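Local coordinates for protein hydroxyethylphosphonate dioxygenase (Streptomyces albus, PDB 6B9R) that probably uses an active-site iron and oxygen to oxidise 2-hydroxyethylphosphonate to hydroxymethylphosphonate in phosphonate biosynthesis, at residues Ala275-Glu278 with Trp279-Ser283. Numbering follows the deposited sequence.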
loop_
_atom_site.group_PDB
_atom_site.type_symbol
_atom_site.label_atom_id
_atom_site.label_comp_id
_atom_site.label_asym_id
_atom_site.label_seq_id
_atom_site.Cartn_x
_atom_site.Cartn_y
_atom_site.Cartn_z
ATOM N N ALA A 275 -12.106 16.607 -16.872
ATOM C CA ALA A 275 -10.905 17.014 -17.590
ATOM C C ALA A 275 -9.907 17.674 -16.647
ATOM O O ALA A 275 -10.283 18.453 -15.768
ATOM C CB ALA A 275 -11.268 17.978 -18.725
ATOM N N ARG A 276 -8.626 17.361 -16.832
ATOM C CA ARG A 276 -7.614 17.954 -15.969
ATOM C C ARG A 276 -7.454 19.439 -16.269
ATOM O O ARG A 276 -7.736 19.916 -17.378
ATOM C CB ARG A 276 -6.270 17.250 -16.134
ATOM C CG ARG A 276 -5.675 17.381 -17.524
ATOM C CD ARG A 276 -4.170 17.175 -17.507
ATOM N NE ARG A 276 -3.616 17.184 -18.854
ATOM C CZ ARG A 276 -3.140 18.263 -19.470
ATOM N NH1 ARG A 276 -3.135 19.443 -18.857
ATOM N NH2 ARG A 276 -2.661 18.158 -20.706
ATOM N N ALA A 277 -7.006 20.174 -15.257
ATOM C CA ALA A 277 -6.628 21.562 -15.450
ATOM C C ALA A 277 -5.404 21.652 -16.368
ATOM O O ALA A 277 -4.731 20.658 -16.657
ATOM C CB ALA A 277 -6.348 22.218 -14.097
ATOM N N GLU A 278 -5.119 22.864 -16.831
ATOM C CA GLU A 278 -3.899 23.106 -17.589
ATOM C C GLU A 278 -2.684 22.944 -16.678
ATOM O O GLU A 278 -2.764 23.143 -15.461
ATOM C CB GLU A 278 -3.921 24.507 -18.207
ATOM C CG GLU A 278 -5.235 24.870 -18.913
ATOM C CD GLU A 278 -5.449 24.092 -20.201
ATOM O OE1 GLU A 278 -6.614 23.993 -20.644
ATOM O OE2 GLU A 278 -4.459 23.580 -20.771
ATOM N N TRP A 279 -1.549 22.556 -17.269
ATOM C CA TRP A 279 -0.348 22.295 -16.470
ATOM C C TRP A 279 0.024 23.440 -15.530
ATOM O O TRP A 279 0.308 23.171 -14.350
ATOM C CB TRP A 279 0.837 21.941 -17.386
ATOM C CG TRP A 279 0.644 20.646 -18.104
ATOM C CD1 TRP A 279 0.549 20.464 -19.455
ATOM C CD2 TRP A 279 0.464 19.351 -17.511
ATOM N NE1 TRP A 279 0.344 19.135 -19.741
ATOM C CE2 TRP A 279 0.285 18.431 -18.565
ATOM C CE3 TRP A 279 0.444 18.880 -16.195
ATOM C CZ2 TRP A 279 0.088 17.069 -18.344
ATOM C CZ3 TRP A 279 0.251 17.525 -15.978
ATOM C CH2 TRP A 279 0.070 16.639 -17.050
ATOM N N PRO A 280 0.037 24.706 -15.954
ATOM C CA PRO A 280 0.343 25.776 -14.993
ATOM C C PRO A 280 -0.681 25.887 -13.880
ATOM O O PRO A 280 -0.320 26.247 -12.751
ATOM C CB PRO A 280 0.362 27.038 -15.872
ATOM C CG PRO A 280 0.599 26.535 -17.243
ATOM C CD PRO A 280 -0.142 25.249 -17.314
ATOM N N GLU A 281 -1.955 25.598 -14.172
ATOM C CA GLU A 281 -2.973 25.565 -13.127
ATOM C C GLU A 281 -2.743 24.406 -12.167
ATOM O O GLU A 281 -2.885 24.562 -10.947
ATOM C CB GLU A 281 -4.365 25.472 -13.755
ATOM C CG GLU A 281 -4.725 26.675 -14.594
ATOM C CD GLU A 281 -6.034 26.503 -15.349
ATOM O OE1 GLU A 281 -6.347 25.366 -15.750
ATOM O OE2 GLU A 281 -6.752 27.511 -15.540
ATOM N N LEU A 282 -2.402 23.230 -12.696
ATOM C CA LEU A 282 -2.146 22.094 -11.817
ATOM C C LEU A 282 -0.984 22.384 -10.875
ATOM O O LEU A 282 -1.020 22.011 -9.694
ATOM C CB LEU A 282 -1.863 20.837 -12.640
ATOM C CG LEU A 282 -3.040 20.185 -13.367
ATOM C CD1 LEU A 282 -2.531 19.099 -14.290
ATOM C CD2 LEU A 282 -4.028 19.597 -12.375
ATOM N N SER A 283 0.061 23.047 -11.379
ATOM C CA SER A 283 1.211 23.340 -10.527
ATOM C C SER A 283 0.830 24.297 -9.410
ATOM O O SER A 283 1.248 24.116 -8.259
ATOM C CB SER A 283 2.352 23.935 -11.353
ATOM O OG SER A 283 2.758 23.052 -12.376
HETATM O O HOH W 1 -2.208 22.165 -20.164
#
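Arg276 lays its guanidinium on one face of the Trp279 indole at the start of helix 279-288, the planes 24° apart. The geometry is that of an off-centre cation-pi stack: Arg276 CZ is 3.9 Å from the centroid of the five-membered ring, and Trp279 CE2 lies 3.5 Å from CZ. Arg276 CG sits between its own backbone N and carbonyl carbon (chi1 63°), and the extended chain beyond it carries the group up to the ring. There NH1 also donates to Ala277 O at 3.0 Å, which limits rotation of the guanidinium.

The close-packed part includes one apolar pair: Ala277 CB meets Leu282 CD2 at 3.9 Å, and both residues are buried, Ala277 against Leu270 of helix 264-271 and Leu282 against Leu297. Polar bonds of the turn lie beside it. The first i to i+4 bond of the helix runs from Leu282 N to Glu278 O (2.8 Å). Glu281 OE1 reaches back to accept from Glu278 N (3.0 Å, N-H...O 154°), the side-chain-to-N-cap-backbone half of a capping box, while its OE2 forms a salt bridge with Arg266.

Glu278, by contrast, is exposed, its bent chain leading away from the helix. A water links its OE2 (2.7 Å) to Trp279 N and Arg276 NH1, so the first helical N-H is met through solvent. With an alanine at Arg276, the indole face is likely to lose its cationic cover, and Ala277 O and the water the NH1 donor they share.

Trp279 also stacks on Trp279 of the second subunit, bringing the N-terminal end of helix 279-288, within the Cro/C1-type HTH region, to the dimer interface. The chemistry implies a helix start held by one carboxylate-to-backbone bond and the first i to i+4 bond, with the arginine probably steadying an interfacial indole.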